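Local structure of myosin-17 (Arabidopsis thaliana, 7KFL) at residues L74-W77 / L78-A82; L154-Q157 / Q158-F162; L226-M229 / K230-A234; V388-I391 / S392-M395. The protein is a class XI plant myosin motor whose globular tail, the part described here, is the cargo-binding domain and probably recognises cargo during actin-based transport. All coordinates share one frame; numbering follows the deposited sequence.

Interaction 1: residues L74-W77 / L78-A82; sequences LAYW and LSNSA
Tyr76 and Asn80, one helical turn apart, meet ring to amide: Asn80 ND2 lies over the centre of one face of the phenol, 3.4 Å from Tyr76 CZ, and the ring and amide planes stand 55° apart. With CG anti to the backbone N (chi1 -178°), the ring stands off the helix where the Asn80 amide can lie over its face. The same ND2 donates to Tyr76 O at 3.1 Å, arriving from above the carbonyl plane, while Asn80 N donates to the same oxygen. One carbonyl is thus gripped twice by one residue, and the amide is held at its other end by Ala33 N, which donates to Asn80 OD1. A water gives a 2.6 Å bond to Tyr76 OH, also hydrogen-bonded to Leu23 N, and accepts a weak one from Asn80 ND2. Beyond this pair, the indole of Trp77 rests obliquely against the asparagine stem, with Trp77 CE3 3.7 Å from Asn80 CB; Tyr76 CD2 lies over one indole face, offset toward the indole's rim. This is i to i+3 and i to i+4 packing within helix 71-89. Trp77 leans on helix 53-65, Leu74 and Leu78 on helix 150-186, and Ser79 and Asn80 on Pro30 of strand 29-30.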
ATOM      1  N   LEU A  74       8.391  -6.253  10.754  1.00 51.54           N
ATOM      2  CA  LEU A  74       7.323  -5.277  10.395  1.00 50.26           C
ATOM      3  C   LEU A  74       6.013  -6.015  10.102  1.00 49.38           C
ATOM      4  O   LEU A  74       4.972  -5.598  10.638  1.00 49.86           O
ATOM      5  CB  LEU A  74       7.749  -4.442   9.184  1.00 50.21           C
ATOM      6  CG  LEU A  74       8.607  -3.215   9.494  1.00 49.88           C
ATOM      7  CD1 LEU A  74       9.251  -2.678   8.226  1.00 49.70           C
ATOM      8  CD2 LEU A  74       7.784  -2.132  10.174  1.00 49.41           C
ATOM      9  N   ALA A  75       6.062  -7.052   9.262  1.00 49.50           N
ATOM     10  CA  ALA A  75       4.901  -7.900   8.898  1.00 49.49           C
ATOM     11  C   ALA A  75       4.318  -8.533  10.167  1.00 49.22           C
ATOM     12  O   ALA A  75       3.074  -8.575  10.300  1.00 48.57           O
ATOM     13  CB  ALA A  75       5.320  -8.947   7.893  1.00 49.60           C
ATOM     14  N   TYR A  76       5.198  -8.985  11.068  1.00 49.25           N
ATOM     15  CA  TYR A  76       4.859  -9.596  12.380  1.00 49.23           C
ATOM     16  C   TYR A  76       4.071  -8.592  13.227  1.00 48.78           C
ATOM     17  O   TYR A  76       2.973  -8.934  13.707  1.00 48.10           O
ATOM     18  CB  TYR A  76       6.126 -10.049  13.112  1.00 49.64           C
ATOM     19  CG  TYR A  76       5.867 -10.724  14.435  1.00 50.32           C
ATOM     20  CD1 TYR A  76       5.362 -12.015  14.490  1.00 51.12           C
ATOM     21  CD2 TYR A  76       6.117 -10.076  15.634  1.00 49.86           C
ATOM     22  CE1 TYR A  76       5.113 -12.644  15.700  1.00 51.10           C
ATOM     23  CE2 TYR A  76       5.874 -10.690  16.853  1.00 50.31           C
ATOM     24  CZ  TYR A  76       5.370 -11.979  16.887  1.00 50.86           C
ATOM     25  OH  TYR A  76       5.127 -12.590  18.083  1.00 51.05           O
ATOM     26  N   TRP A  77       4.618  -7.383  13.392  1.00 48.81           N
ATOM     27  CA  TRP A  77       4.062  -6.333  14.289  1.00 48.42           C
ATOM     28  C   TRP A  77       2.877  -5.615  13.634  1.00 47.79           C
ATOM     29  O   TRP A  77       2.090  -5.007  14.380  1.00 47.09           O
ATOM     30  CB  TRP A  77       5.158  -5.359  14.741  1.00 48.19           C
ATOM     31  CG  TRP A  77       5.939  -5.889  15.901  1.00 48.41           C
ATOM     32  CD1 TRP A  77       7.281  -6.125  15.963  1.00 48.69           C
ATOM     33  CD2 TRP A  77       5.401  -6.302  17.169  1.00 48.44           C
ATOM     34  NE1 TRP A  77       7.619  -6.632  17.190  1.00 49.03           N
ATOM     35  CE2 TRP A  77       6.486  -6.754  17.950  1.00 48.69           C
ATOM     36  CE3 TRP A  77       4.115  -6.324  17.721  1.00 48.60           C
ATOM     37  CZ2 TRP A  77       6.316  -7.219  19.252  1.00 49.16           C
ATOM     38  CZ3 TRP A  77       3.949  -6.780  19.011  1.00 48.52           C
ATOM     39  CH2 TRP A  77       5.037  -7.222  19.763  1.00 48.93           C
ATOM     40  N   LEU A  78       2.735  -5.690  12.309  1.00 48.03           N
ATOM     41  CA  LEU A  78       1.505  -5.223  11.615  1.00 49.40           C
ATOM     42  C   LEU A  78       0.332  -6.114  12.036  1.00 50.61           C
ATOM     43  O   LEU A  78      -0.692  -5.570  12.493  1.00 50.16           O
ATOM     44  CB  LEU A  78       1.699  -5.262  10.097  1.00 49.39           C
ATOM     45  CG  LEU A  78       0.485  -4.799   9.291  1.00 49.49           C
ATOM     46  CD1 LEU A  78       0.437  -3.282   9.219  1.00 49.61           C
ATOM     47  CD2 LEU A  78       0.488  -5.402   7.897  1.00 49.87           C
ATOM     48  N   SER A  79       0.491  -7.434  11.894  1.00 52.87           N
ATOM     49  CA  SER A  79      -0.542  -8.456  12.211  1.00 54.25           C
ATOM     50  C   SER A  79      -0.927  -8.379  13.694  1.00 54.39           C
ATOM     51  O   SER A  79      -2.134  -8.470  13.993  1.00 55.53           O
ATOM     52  CB  SER A  79      -0.074  -9.835  11.840  1.00 55.58           C
ATOM     53  OG  SER A  79      -1.155 -10.756  11.867  1.00 57.00           O
ATOM     54  N   ASN A  80       0.058  -8.195  14.580  1.00 53.45           N
ATOM     55  CA  ASN A  80      -0.139  -8.136  16.055  1.00 53.07           C
ATOM     56  C   ASN A  80      -0.821  -6.821  16.448  1.00 52.64           C
ATOM     57  O   ASN A  80      -1.793  -6.875  17.229  1.00 52.58           O
ATOM     58  CB  ASN A  80       1.178  -8.318  16.813  1.00 53.36           C
ATOM     59  CG  ASN A  80       1.468  -9.774  17.106  1.00 53.88           C
ATOM     60  OD1 ASN A  80       0.864 -10.355  18.004  1.00 55.06           O
ATOM     61  ND2 ASN A  80       2.367 -10.376  16.344  1.00 54.04           N
ATOM     62  N   SER A  81      -0.328  -5.685  15.945  1.00 51.82           N
ATOM     63  CA  SER A  81      -0.864  -4.333  16.244  1.00 51.27           C
ATOM     64  C   SER A  81      -2.336  -4.259  15.828  1.00 50.91           C
ATOM     65  O   SER A  81      -3.150  -3.760  16.626  1.00 51.63           O
ATOM     66  CB  SER A  81      -0.052  -3.260  15.576  1.00 50.89           C
ATOM     67  OG  SER A  81       1.309  -3.350  15.963  1.00 51.63           O
ATOM     68  N   ALA A  82      -2.654  -4.745  14.626  1.00 50.72           N
ATOM     69  CA  ALA A  82      -4.022  -4.757  14.056  1.00 52.03           C
ATOM     70  C   ALA A  82      -4.964  -5.520  14.996  1.00 52.61           C
ATOM     71  O   ALA A  82      -6.047  -4.986  15.299  1.00 52.44           O
ATOM     72  CB  ALA A  82      -4.002  -5.356  12.669  1.00 52.22           C
TER
HETATM   73  O   HOH W   1       2.662 -13.379  17.871  1.00 45.62           O

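Interaction 2: residues L154-Q157 / Q158-F162; sequences LFKQ and QLTAF
Lys156 O is gripped by two donors of Thr160: the backbone N at 2.9 Å, and OG1, which donates to Lys156 O at 2.7 Å. The two arrive from opposite faces of the carbonyl plane, the hydroxyl tilted 33° out of it. This hydroxyl reaches back because OG1 sits anti to the carbonyl carbon (chi1 -67°), as serines and threonines in helices often do to share the oxygen four residues earlier. The contact is i to i+4 pairing within the long helix 150-186 of this largely helical globular tail, with one side of the helix buried and another exposed. On the buried face Phe155 and Leu159 lie side by side and point the same way, Phe155 CZ 4.1 Å from Leu159 CD2, an oblique approach to the ring. Phe155 also meets the ring of Phe54 and packs on Leu88, so the pair faces helices 53-65 and 71-89. At another side of the helix Gln158 extends its chain back over Leu154, bringing NE2 to 3.6 Å from both Leu154 CG and Leu154 CD2. There the amide nitrogen rests on the leucine branch by van der Waals contact, while the aliphatic part of Gln158 lies against Leu154 O, CG at 3.3 Å from it.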
ATOM      1  N   LEU A 154      -4.318   6.850  25.828  1.00 52.09           N
ATOM      2  CA  LEU A 154      -3.071   7.327  25.170  1.00 52.39           C
ATOM      3  C   LEU A 154      -2.420   6.159  24.423  1.00 52.82           C
ATOM      4  O   LEU A 154      -1.876   6.392  23.325  1.00 53.77           O
ATOM      5  CB  LEU A 154      -2.111   7.896  26.221  1.00 52.48           C
ATOM      6  CG  LEU A 154      -0.795   8.451  25.674  1.00 51.97           C
ATOM      7  CD1 LEU A 154      -1.039   9.674  24.806  1.00 51.93           C
ATOM      8  CD2 LEU A 154       0.172   8.785  26.800  1.00 52.20           C
ATOM      9  N   PHE A 155      -2.468   4.958  25.008  1.00 52.92           N
ATOM     10  CA  PHE A 155      -1.848   3.722  24.460  1.00 52.50           C
ATOM     11  C   PHE A 155      -2.531   3.334  23.144  1.00 52.72           C
ATOM     12  O   PHE A 155      -1.812   3.020  22.175  1.00 53.45           O
ATOM     13  CB  PHE A 155      -1.923   2.573  25.466  1.00 52.23           C
ATOM     14  CG  PHE A 155      -1.426   1.257  24.928  1.00 52.34           C
ATOM     15  CD1 PHE A 155      -0.091   1.091  24.585  1.00 52.04           C
ATOM     16  CD2 PHE A 155      -2.290   0.186  24.751  1.00 52.05           C
ATOM     17  CE1 PHE A 155       0.365  -0.119  24.083  1.00 51.81           C
ATOM     18  CE2 PHE A 155      -1.830  -1.022  24.252  1.00 51.39           C
ATOM     19  CZ  PHE A 155      -0.504  -1.173  23.918  1.00 51.16           C
ATOM     20  N   LYS A 156      -3.869   3.340  23.112  1.00 52.61           N
ATOM     21  CA  LYS A 156      -4.666   3.045  21.890  1.00 52.32           C
ATOM     22  C   LYS A 156      -4.250   4.021  20.782  1.00 51.81           C
ATOM     23  O   LYS A 156      -4.047   3.573  19.642  1.00 51.82           O
ATOM     24  CB  LYS A 156      -6.168   3.133  22.182  1.00 52.60           C
ATOM     25  CG  LYS A 156      -7.063   3.031  20.954  1.00 53.30           C
ATOM     26  CD  LYS A 156      -8.474   2.584  21.263  1.00 54.35           C
ATOM     27  CE  LYS A 156      -9.477   3.030  20.220  1.00 55.41           C
ATOM     28  NZ  LYS A 156      -9.843   4.458  20.389  1.00 56.12           N
ATOM     29  N   GLN A 157      -4.116   5.304  21.126  1.00 52.42           N
ATOM     30  CA  GLN A 157      -3.697   6.396  20.209  1.00 52.29           C
ATOM     31  C   GLN A 157      -2.251   6.157  19.750  1.00 51.99           C
ATOM     32  O   GLN A 157      -1.997   6.276  18.536  1.00 52.77           O
ATOM     33  CB  GLN A 157      -3.874   7.738  20.918  1.00 53.24           C
ATOM     34  CG  GLN A 157      -3.234   8.915  20.199  1.00 54.53           C
ATOM     35  CD  GLN A 157      -3.510  10.203  20.935  1.00 55.90           C
ATOM     36  OE1 GLN A 157      -4.649  10.489  21.310  1.00 56.96           O
ATOM     37  NE2 GLN A 157      -2.467  10.988  21.158  1.00 56.07           N
ATOM     38  N   GLN A 158      -1.343   5.834  20.676  1.00 50.90           N
ATOM     39  CA  GLN A 158       0.091   5.562  20.376  1.00 50.74           C
ATOM     40  C   GLN A 158       0.213   4.288  19.527  1.00 50.29           C
ATOM     41  O   GLN A 158       1.017   4.292  18.572  1.00 50.89           O
ATOM     42  CB  GLN A 158       0.908   5.454  21.666  1.00 51.16           C
ATOM     43  CG  GLN A 158       1.247   6.805  22.283  1.00 51.70           C
ATOM     44  CD  GLN A 158       2.099   6.692  23.524  1.00 51.64           C
ATOM     45  OE1 GLN A 158       2.521   5.611  23.922  1.00 52.43           O
ATOM     46  NE2 GLN A 158       2.369   7.825  24.148  1.00 52.04           N
ATOM     47  N   LEU A 159      -0.553   3.240  19.849  1.00 49.15           N
ATOM     48  CA  LEU A 159      -0.517   1.945  19.114  1.00 48.44           C
ATOM     49  C   LEU A 159      -1.085   2.135  17.701  1.00 48.15           C
ATOM     50  O   LEU A 159      -0.517   1.542  16.758  1.00 49.11           O
ATOM     51  CB  LEU A 159      -1.299   0.877  19.887  1.00 48.10           C
ATOM     52  CG  LEU A 159      -1.219  -0.539  19.316  1.00 47.52           C
ATOM     53  CD1 LEU A 159       0.221  -1.026  19.243  1.00 47.45           C
ATOM     54  CD2 LEU A 159      -2.059  -1.504  20.138  1.00 47.72           C
ATOM     55  N   THR A 160      -2.164   2.913  17.565  1.00 47.36           N
ATOM     56  CA  THR A 160      -2.755   3.327  16.261  1.00 47.07           C
ATOM     57  C   THR A 160      -1.655   3.967  15.403  1.00 46.37           C
ATOM     58  O   THR A 160      -1.482   3.533  14.250  1.00 45.22           O
ATOM     59  CB  THR A 160      -3.954   4.265  16.465  1.00 47.74           C
ATOM     60  OG1 THR A 160      -4.999   3.512  17.080  1.00 48.58           O
ATOM     61  CG2 THR A 160      -4.472   4.876  15.182  1.00 47.79           C
ATOM     62  N   ALA A 161      -0.932   4.942  15.962  1.00 46.81           N
ATOM     63  CA  ALA A 161       0.152   5.688  15.278  1.00 47.81           C
ATOM     64  C   ALA A 161       1.240   4.716  14.803  1.00 48.40           C
ATOM     65  O   ALA A 161       1.789   4.941  13.712  1.00 49.49           O
ATOM     66  CB  ALA A 161       0.717   6.752  16.188  1.00 47.80           C
ATOM     67  N   PHE A 162       1.532   3.668  15.576  1.00 49.66           N
ATOM     68  CA  PHE A 162       2.592   2.675  15.251  1.00 50.50           C
ATOM     69  C   PHE A 162       2.106   1.715  14.156  1.00 49.89           C
ATOM     70  O   PHE A 162       2.935   1.328  13.314  1.00 49.48           O
ATOM     71  CB  PHE A 162       3.087   1.966  16.513  1.00 51.45           C
ATOM     72  CG  PHE A 162       4.370   2.558  17.037  1.00 53.02           C
ATOM     73  CD1 PHE A 162       4.355   3.649  17.892  1.00 54.45           C
ATOM     74  CD2 PHE A 162       5.596   2.063  16.622  1.00 54.02           C
ATOM     75  CE1 PHE A 162       5.538   4.209  18.351  1.00 54.99           C
ATOM     76  CE2 PHE A 162       6.778   2.622  17.083  1.00 54.75           C
ATOM     77  CZ  PHE A 162       6.748   3.696  17.944  1.00 55.07           C
TER

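Interaction 3: residues L226-M229 / K230-A234; sequences LNLM and KANNA
Leu228 O and Asn232 ND2 form the main side-chain hydrogen bond of this helix end, 3.0 Å long, with the nitrogen nearly along the C=O axis and an N-H...O angle of 156°. Placing CG anti to its own carbonyl carbon (chi1 -84°) lets the Asn232 amide fold back beside Leu228, where ND2 also lies 3.9 Å from Leu228 CD1. Asn232 N reaches the same oxygen only weakly. Asn232 OD1 is hydrogen-bonded to Tyr25 OH, and Asn232 O accepts from Ser79 OG. Backbone bonds do the rest within the turn: Ala231 N to Asn227 O continues the helix, and then a Schellman motif closes it, with Asn233 at positive phi, Ala234 N donating to Met229 O at 2.8 Å and Asn233 N donating weakly to Lys230 O. Among apolar contacts, the turn brings Met229 CB and Ala234 CB within 3.8 Å, both residues packing on Val239 of helix 236-260. Separately, as ordinary i to i+4 packing, the aliphatic stem of Lys230 crosses Leu226, its CD 3.8 Å from Leu226 CD1, while its ammonium forms a cation-pi contact with Tyr291. The chemistry implies that Leu228 O and Met229 O find partners, Asn232 ND2 and Ala234 N, in place of the next helical turn.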
ATOM      1  N   LEU A 226       3.586 -10.174  -0.520  1.00 50.48           N
ATOM      2  CA  LEU A 226       2.262 -10.842  -0.385  1.00 50.57           C
ATOM      3  C   LEU A 226       2.408 -12.074   0.520  1.00 50.65           C
ATOM      4  O   LEU A 226       1.640 -12.185   1.489  1.00 51.36           O
ATOM      5  CB  LEU A 226       1.729 -11.220  -1.773  1.00 50.43           C
ATOM      6  CG  LEU A 226       0.404 -11.981  -1.791  1.00 50.57           C
ATOM      7  CD1 LEU A 226      -0.679 -11.226  -1.035  1.00 50.53           C
ATOM      8  CD2 LEU A 226      -0.043 -12.255  -3.218  1.00 50.85           C
ATOM      9  N   ASN A 227       3.377 -12.947   0.229  1.00 50.78           N
ATOM     10  CA  ASN A 227       3.579 -14.244   0.932  1.00 51.51           C
ATOM     11  C   ASN A 227       4.074 -13.991   2.363  1.00 51.77           C
ATOM     12  O   ASN A 227       3.702 -14.778   3.260  1.00 51.51           O
ATOM     13  CB  ASN A 227       4.531 -15.163   0.161  1.00 51.65           C
ATOM     14  CG  ASN A 227       3.957 -15.641  -1.156  1.00 51.69           C
ATOM     15  OD1 ASN A 227       2.763 -15.910  -1.260  1.00 51.46           O
ATOM     16  ND2 ASN A 227       4.799 -15.756  -2.171  1.00 52.21           N
ATOM     17  N   LEU A 228       4.876 -12.939   2.563  1.00 51.53           N
ATOM     18  CA  LEU A 228       5.438 -12.537   3.883  1.00 51.29           C
ATOM     19  C   LEU A 228       4.310 -12.066   4.808  1.00 51.75           C
ATOM     20  O   LEU A 228       4.421 -12.277   6.033  1.00 52.23           O
ATOM     21  CB  LEU A 228       6.468 -11.422   3.673  1.00 50.73           C
ATOM     22  CG  LEU A 228       7.044 -10.801   4.945  1.00 50.29           C
ATOM     23  CD1 LEU A 228       7.756 -11.845   5.791  1.00 50.70           C
ATOM     24  CD2 LEU A 228       7.987  -9.660   4.605  1.00 50.29           C
ATOM     25  N   MET A 229       3.283 -11.425   4.247  1.00 52.30           N
ATOM     26  CA  MET A 229       2.124 -10.896   5.011  1.00 52.90           C
ATOM     27  C   MET A 229       1.075 -12.001   5.181  1.00 53.34           C
ATOM     28  O   MET A 229       0.340 -11.956   6.183  1.00 54.30           O
ATOM     29  CB  MET A 229       1.517  -9.681   4.305  1.00 53.68           C
ATOM     30  CG  MET A 229       2.396  -8.445   4.413  1.00 54.17           C
ATOM     31  SD  MET A 229       1.613  -6.962   3.746  1.00 55.70           S
ATOM     32  CE  MET A 229       1.543  -7.375   2.004  1.00 55.83           C
ATOM     33  N   LYS A 230       1.022 -12.962   4.254  1.00 53.94           N
ATOM     34  CA  LYS A 230       0.140 -14.157   4.350  1.00 54.69           C
ATOM     35  C   LYS A 230       0.695 -15.102   5.424  1.00 54.20           C
ATOM     36  O   LYS A 230      -0.118 -15.654   6.193  1.00 54.57           O
ATOM     37  CB  LYS A 230       0.008 -14.834   2.982  1.00 56.10           C
ATOM     38  CG  LYS A 230      -0.850 -14.070   1.983  1.00 57.07           C
ATOM     39  CD  LYS A 230      -0.893 -14.693   0.609  1.00 58.38           C
ATOM     40  CE  LYS A 230      -1.706 -15.969   0.573  1.00 60.07           C
ATOM     41  NZ  LYS A 230      -1.922 -16.440  -0.816  1.00 61.28           N
ATOM     42  N   ALA A 231       2.023 -15.252   5.487  1.00 53.06           N
ATOM     43  CA  ALA A 231       2.756 -16.060   6.493  1.00 52.31           C
ATOM     44  C   ALA A 231       2.521 -15.493   7.897  1.00 51.81           C
ATOM     45  O   ALA A 231       2.490 -16.291   8.854  1.00 52.63           O
ATOM     46  CB  ALA A 231       4.229 -16.083   6.169  1.00 52.39           C
ATOM     47  N   ASN A 232       2.378 -14.167   8.001  1.00 50.70           N
ATOM     48  CA  ASN A 232       2.162 -13.425   9.273  1.00 49.51           C
ATOM     49  C   ASN A 232       0.664 -13.160   9.473  1.00 50.11           C
ATOM     50  O   ASN A 232       0.325 -12.366  10.371  1.00 49.95           O
ATOM     51  CB  ASN A 232       2.988 -12.138   9.303  1.00 48.28           C
ATOM     52  CG  ASN A 232       4.408 -12.373   9.768  1.00 47.82           C
ATOM     53  OD1 ASN A 232       4.631 -12.677  10.937  1.00 47.95           O
ATOM     54  ND2 ASN A 232       5.373 -12.243   8.872  1.00 47.35           N
ATOM     55  N   ASN A 233      -0.199 -13.811   8.683  1.00 51.20           N
ATOM     56  CA  ASN A 233      -1.682 -13.728   8.785  1.00 52.14           C
ATOM     57  C   ASN A 233      -2.114 -12.265   8.936  1.00 52.32           C
ATOM     58  O   ASN A 233      -2.996 -11.985   9.774  1.00 51.83           O
ATOM     59  CB  ASN A 233      -2.208 -14.609   9.919  1.00 52.58           C
ATOM     60  CG  ASN A 233      -2.137 -16.081   9.574  1.00 53.33           C
ATOM     61  OD1 ASN A 233      -2.948 -16.574   8.795  1.00 54.15           O
ATOM     62  ND2 ASN A 233      -1.169 -16.785  10.136  1.00 53.76           N
ATOM     63  N   ALA A 234      -1.514 -11.370   8.147  1.00 53.18           N
ATOM     64  CA  ALA A 234      -1.913  -9.950   8.027  1.00 53.53           C
ATOM     65  C   ALA A 234      -3.356  -9.904   7.533  1.00 54.71           C
ATOM     66  O   ALA A 234      -3.693 -10.600   6.576  1.00 55.43           O
ATOM     67  CB  ALA A 234      -0.982  -9.225   7.088  1.00 52.96           C
TER

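Interaction 4: residues V388-I391 / S392-M395; sequences VEDI and SKSM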
ATOM      1  N   VAL A 388      -9.028   2.762  12.454  1.00 71.72           N
ATOM      2  CA  VAL A 388      -9.073   1.577  13.365  1.00 74.17           C
ATOM      3  C   VAL A 388     -10.483   0.972  13.322  1.00 76.85           C
ATOM      4  O   VAL A 388     -10.596  -0.260  13.481  1.00 77.08           O
ATOM      5  CB  VAL A 388      -8.647   1.948  14.801  1.00 75.41           C
ATOM      6  CG1 VAL A 388      -8.849   0.799  15.781  1.00 76.00           C
ATOM      7  CG2 VAL A 388      -7.205   2.431  14.854  1.00 75.32           C
ATOM      8  N   GLU A 389     -11.510   1.804  13.105  1.00 80.54           N
ATOM      9  CA  GLU A 389     -12.933   1.385  12.985  1.00 83.02           C
ATOM     10  C   GLU A 389     -13.124   0.556  11.706  1.00 83.91           C
ATOM     11  O   GLU A 389     -13.851  -0.452  11.775  1.00 84.79           O
ATOM     12  CB  GLU A 389     -13.849   2.611  13.008  1.00 85.32           C
ATOM     13  CG  GLU A 389     -15.333   2.278  13.013  1.00 87.81           C
ATOM     14  CD  GLU A 389     -15.845   1.534  14.235  1.00 90.10           C
ATOM     15  OE1 GLU A 389     -15.146   1.530  15.269  1.00 90.73           O
ATOM     16  OE2 GLU A 389     -16.952   0.962  14.152  1.00 92.77           O
ATOM     17  N   ASP A 390     -12.508   0.965  10.589  1.00 84.36           N
ATOM     18  CA  ASP A 390     -12.545   0.234   9.291  1.00 85.02           C
ATOM     19  C   ASP A 390     -11.916  -1.151   9.469  1.00 85.76           C
ATOM     20  O   ASP A 390     -12.533  -2.140   9.028  1.00 86.68           O
ATOM     21  CB  ASP A 390     -11.804   0.980   8.176  1.00 84.80           C
ATOM     22  CG  ASP A 390     -12.499   2.236   7.682  1.00 85.24           C
ATOM     23  OD1 ASP A 390     -13.724   2.355   7.891  1.00 86.36           O
ATOM     24  OD2 ASP A 390     -11.806   3.084   7.085  1.00 84.87           O
ATOM     25  N   ILE A 391     -10.725  -1.204  10.077  1.00 86.52           N
ATOM     26  CA  ILE A 391      -9.968  -2.463  10.350  1.00 87.62           C
ATOM     27  C   ILE A 391     -10.876  -3.418  11.135  1.00 89.48           C
ATOM     28  O   ILE A 391     -10.974  -4.592  10.738  1.00 91.10           O
ATOM     29  CB  ILE A 391      -8.648  -2.176  11.098  1.00 86.90           C
ATOM     30  CG1 ILE A 391      -7.666  -1.391  10.223  1.00 85.76           C
ATOM     31  CG2 ILE A 391      -8.032  -3.466  11.625  1.00 87.14           C
ATOM     32  CD1 ILE A 391      -6.320  -1.144  10.865  1.00 85.07           C
ATOM     33  N   SER A 392     -11.514  -2.921  12.199  1.00 90.76           N
ATOM     34  CA  SER A 392     -12.414  -3.688  13.102  1.00 92.38           C
ATOM     35  C   SER A 392     -13.707  -4.078  12.373  1.00 94.56           C
ATOM     36  O   SER A 392     -14.198  -5.196  12.622  1.00 95.09           O
ATOM     37  CB  SER A 392     -12.713  -2.910  14.360  1.00 92.18           C
ATOM     38  OG  SER A 392     -13.530  -1.782  14.085  1.00 92.56           O
ATOM     39  N   LYS A 393     -14.243  -3.187  11.527  1.00 97.47           N
ATOM     40  CA  LYS A 393     -15.516  -3.388  10.774  1.00 99.96           C
ATOM     41  C   LYS A 393     -15.409  -4.658   9.920  1.00100.27           C
ATOM     42  O   LYS A 393     -16.374  -5.444   9.917  1.00101.34           O
ATOM     43  CB  LYS A 393     -15.866  -2.158   9.924  1.00101.98           C
ATOM     44  CG  LYS A 393     -16.939  -1.250  10.520  1.00103.74           C
ATOM     45  CD  LYS A 393     -16.774   0.228  10.204  1.00104.75           C
ATOM     46  CE  LYS A 393     -17.532   0.687   8.976  1.00105.73           C
ATOM     47  NZ  LYS A 393     -17.123   2.052   8.567  1.00105.88           N
ATOM     48  N   SER A 394     -14.279  -4.846   9.229  1.00100.33           N
ATOM     49  CA  SER A 394     -13.918  -6.104   8.523  1.00101.37           C
ATOM     50  C   SER A 394     -13.306  -7.083   9.532  1.00102.49           C
ATOM     51  O   SER A 394     -12.766  -6.612  10.551  1.00102.91           O
ATOM     52  CB  SER A 394     -12.986  -5.842   7.366  1.00100.76           C
ATOM     53  OG  SER A 394     -11.734  -5.346   7.818  1.00 99.36           O
ATOM     54  N   MET A 395     -13.402  -8.389   9.259  1.00103.71           N
ATOM     55  CA  MET A 395     -12.870  -9.490  10.111  1.00104.17           C
ATOM     56  C   MET A 395     -13.568  -9.461  11.478  1.00102.95           C
ATOM     57  O   MET A 395     -14.795  -9.478  11.575  1.00101.44           O
ATOM     58  CB  MET A 395     -11.348  -9.374  10.282  1.00104.05           C
ATOM     59  CG  MET A 395     -10.885  -8.852  11.637  1.00103.23           C
ATOM     60  SD  MET A 395      -9.089  -8.611  11.703  1.00103.88           S
ATOM     61  CE  MET A 395      -8.984  -6.826  11.819  1.00102.21           C
TER
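The short C-terminal helix 388-393 ends here, where Ser394 leaves helical geometry and two serines fold their hydroxyls back onto carbonyls of the final turn. Ser392 OG donates to Glu389 O at 2.7 Å, and Lys393 N donates to that oxygen at 2.8 Å; the two reach it from the same face of its plane. The hydroxyl stands above the carbonyl plane, at a C=O...OG angle of 112°. It can do so because OG is tucked between the backbone N and carbonyl carbon of Ser392 (chi1 69°). Ser394 uses the same conformation, and its OG gives a 3.1 Å bond to Ile391 O, again from above the plane, while Ser394 N donates to Asp390 O. The last turn is therefore bonded through side chains as well as backbone. On the outer side Lys393, bent at chi2 and chi3, crosses Glu389 at about a right angle, CD 3.8 Å from Glu389 CG, and its chain lies beside Asp390, NZ making a long, weak salt bridge with Asp390 OD1 at 3.5 Å. Ile391 and Met395, the last residue, lie side by side, with Ile391 CG2 3.5 Å from Met395 CE. Ser392 packs on helix 71-89, where its O accepts from Arg90 just beyond the helix end; Ile391 touches Leu163 of helix 150-186 and Leu238 of helix 236-260, and Val388 rests on Thr160.

Overall arrangement
The four contacts follow one another along the chain and illustrate how local turns of separate helices converge in a helical domain. Interaction 1, on helix 71-89, touches interactions 2 and 3 and comes within about 4 Å of interaction 4 without touching it: its centre is about 10 Å from that of interaction 3, met through Ser79 and the 232-233 turn, and about 13 Å from that of interaction 2, met through Ser81 and Leu159. Interaction 4, at the end of the chain, touches interaction 2 where Val388 meets Thr160. Interactions 2 and 3 stay apart, with nearest atoms about 13 Å away. The end of the chain thus packs against helices 71-89, 150-186 and 236-260, from three earlier parts of the sequence.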